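Local coordinates for protein cellulosomal scaffoldin (Bacteroides cellulosolvens, PDB 2XBT) that probably binds cellulose through this family 3b carbohydrate-binding module, one piece of a secreted scaffoldin that organises the cellulosome, at residues R48-S53 with N129-P134. Residues are numbered along the deposited sequence; the frame is centred on the assembly and turned at random.
Sequences RYFYTS and NDYSYP. With NO3 (nitrate ion), chain B.
Ser-132 OG is engaged by two backbone groups: it accepts the N-H of Phe-50, OG to N 2.7 Å with a nearly straight N-H...O angle of 167°, and is also hydrogen-bonded to the carbonyl of Leu-145. A second bond to the same residue runs from Ser-132 N to Phe-50 O at 3.0 Å. The serine thus serves both polar backbone atoms of Phe-50, much as a neighbouring strand would, although 129-134 is not a strand but includes a type I turn, Asp-130 to Tyr-133, closed by Tyr-133 N to Asp-130 O. Further along, Thr-52 N donates a hydrogen bond to Asp-130 OD1 (2.9 Å) from above the carboxylate plane, and Thr-52 OG1 donates to Asn-129 O at 2.8 Å. The other carboxylate oxygen, OD2, accepts a hydrogen bond from a water, which itself accepts one from the Tyr-49 hydroxyl.

Tyr-49 CG lies opposite the backbone N (chi1 -175°), an orientation that sets the ring face against Ser-132: CB of the serine stands 3.5 Å from the ring centroid and 6° off its normal, a CH-pi contact. An alanine here removes ring and hydroxyl, and would probably cost Ser-132 CB its CH-pi partner and leave the water at Asp-130 OD2 less firmly placed. Phe-50 and Tyr-131 run side by side, their ring planes nearly perpendicular, touching through Phe-50 CB and Tyr-131 CD2 (3.9 Å).

Strand 45-51 is the central strand of its five-stranded antiparallel sheet, between 85-93 and 147-150. The 129-134 loop packs beside its end, within the CBM3 beta-sandwich, and Tyr-49 and Asp-130 both reach Ile-26 of strand 22-34, so the contact joins one sheet to the other.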
# COMPACT_ATOMS: atom_id res chain seq x y z
N ARG A 48 3.77 2.33 1.75
CA ARG A 48 3.31 3.01 2.96
C ARG A 48 1.94 3.61 2.75
O ARG A 48 1.70 4.30 1.76
CB ARG A 48 4.28 4.10 3.40
CG ARG A 48 5.66 3.56 3.76
CD ARG A 48 6.61 4.69 4.15
NE ARG A 48 7.84 4.13 4.70
CZ ARG A 48 8.78 4.81 5.35
NH1 ARG A 48 8.65 6.11 5.56
NH2 ARG A 48 9.85 4.17 5.80
N TYR A 49 1.06 3.35 3.70
CA TYR A 49 -0.28 3.88 3.73
C TYR A 49 -0.31 4.74 4.98
O TYR A 49 -0.10 4.23 6.08
CB TYR A 49 -1.29 2.75 3.88
CG TYR A 49 -2.74 3.17 3.80
CD1 TYR A 49 -3.46 3.04 2.61
CD2 TYR A 49 -3.41 3.67 4.91
CE1 TYR A 49 -4.80 3.41 2.53
CE2 TYR A 49 -4.75 4.05 4.84
CZ TYR A 49 -5.44 3.92 3.65
OH TYR A 49 -6.77 4.27 3.55
N PHE A 50 -0.56 6.03 4.80
CA PHE A 50 -0.42 7.01 5.87
C PHE A 50 -1.77 7.30 6.49
O PHE A 50 -2.77 7.42 5.77
CB PHE A 50 0.17 8.29 5.34
CG PHE A 50 1.50 8.09 4.66
CD1 PHE A 50 2.67 8.10 5.40
CD2 PHE A 50 1.57 7.91 3.29
CE1 PHE A 50 3.91 7.92 4.79
CE2 PHE A 50 2.81 7.71 2.65
CZ PHE A 50 3.98 7.73 3.42
N TYR A 51 -1.80 7.41 7.81
CA TYR A 51 -3.07 7.53 8.52
C TYR A 51 -2.90 8.24 9.85
O TYR A 51 -1.80 8.52 10.30
CB TYR A 51 -3.69 6.14 8.76
CG TYR A 51 -2.95 5.31 9.79
CD1 TYR A 51 -3.38 5.26 11.10
CD2 TYR A 51 -1.80 4.58 9.44
CE1 TYR A 51 -2.70 4.50 12.05
CE2 TYR A 51 -1.12 3.82 10.38
CZ TYR A 51 -1.58 3.78 11.68
OH TYR A 51 -0.92 3.04 12.63
N THR A 52 -4.03 8.52 10.49
CA THR A 52 -4.04 9.25 11.74
C THR A 52 -4.56 8.35 12.83
O THR A 52 -5.62 7.73 12.68
CB THR A 52 -4.95 10.48 11.67
OG1 THR A 52 -4.40 11.44 10.76
CG2 THR A 52 -5.10 11.12 13.06
N SER A 53 -3.81 8.25 13.91
CA SER A 53 -4.21 7.38 14.99
C SER A 53 -5.05 8.13 16.00
O SER A 53 -4.56 8.98 16.74
CB SER A 53 -3.00 6.80 15.71
OG SER A 53 -3.44 5.97 16.78
N ASN A 129 -10.00 11.21 8.17
CA ASN A 129 -8.77 11.79 8.70
C ASN A 129 -7.48 11.07 8.30
O ASN A 129 -6.42 11.35 8.85
CB ASN A 129 -8.82 11.85 10.22
CG ASN A 129 -9.57 13.06 10.70
OD1 ASN A 129 -9.30 14.18 10.25
ND2 ASN A 129 -10.53 12.85 11.60
N ASP A 130 -7.56 10.12 7.38
CA ASP A 130 -6.36 9.40 6.98
C ASP A 130 -5.86 9.92 5.65
O ASP A 130 -6.59 9.90 4.66
CB ASP A 130 -6.63 7.90 6.87
CG ASP A 130 -6.95 7.27 8.20
OD1 ASP A 130 -6.53 7.80 9.26
OD2 ASP A 130 -7.60 6.22 8.19
N TYR A 131 -4.62 10.39 5.63
CA TYR A 131 -3.98 10.92 4.43
C TYR A 131 -4.17 10.02 3.20
O TYR A 131 -4.50 10.50 2.10
CB TYR A 131 -2.49 11.12 4.71
CG TYR A 131 -1.68 11.67 3.55
CD1 TYR A 131 -1.53 13.03 3.36
CD2 TYR A 131 -1.05 10.82 2.65
CE1 TYR A 131 -0.80 13.54 2.31
CE2 TYR A 131 -0.31 11.32 1.60
CZ TYR A 131 -0.20 12.69 1.43
OH TYR A 131 0.52 13.20 0.38
N SER A 132 -3.94 8.73 3.37
CA SER A 132 -3.94 7.82 2.22
C SER A 132 -5.33 7.39 1.78
O SER A 132 -5.49 6.78 0.72
CB SER A 132 -3.04 6.60 2.50
OG SER A 132 -1.66 6.97 2.53
N TYR A 133 -6.35 7.69 2.58
CA TYR A 133 -7.71 7.30 2.17
C TYR A 133 -8.20 8.18 1.03
O TYR A 133 -8.30 9.40 1.18
CB TYR A 133 -8.69 7.38 3.34
CG TYR A 133 -10.13 7.07 2.92
CD1 TYR A 133 -10.51 5.78 2.56
CD2 TYR A 133 -11.09 8.07 2.89
CE1 TYR A 133 -11.84 5.49 2.16
CE2 TYR A 133 -12.41 7.81 2.50
CZ TYR A 133 -12.78 6.52 2.14
OH TYR A 133 -14.08 6.26 1.77
N PRO A 134 -8.52 7.57 -0.11
CA PRO A 134 -8.84 8.35 -1.31
C PRO A 134 -10.33 8.54 -1.55
O PRO A 134 -10.72 9.07 -2.60
CB PRO A 134 -8.28 7.48 -2.43
CG PRO A 134 -8.52 6.06 -1.92
CD PRO A 134 -8.56 6.12 -0.39
N NO3 B . 12.11 6.52 6.70
O1 NO3 B . 13.17 6.11 5.88
O2 NO3 B . 11.77 5.77 7.83
O3 NO3 B . 11.41 7.69 6.39
O HOH W 1 -7.84 4.79 5.79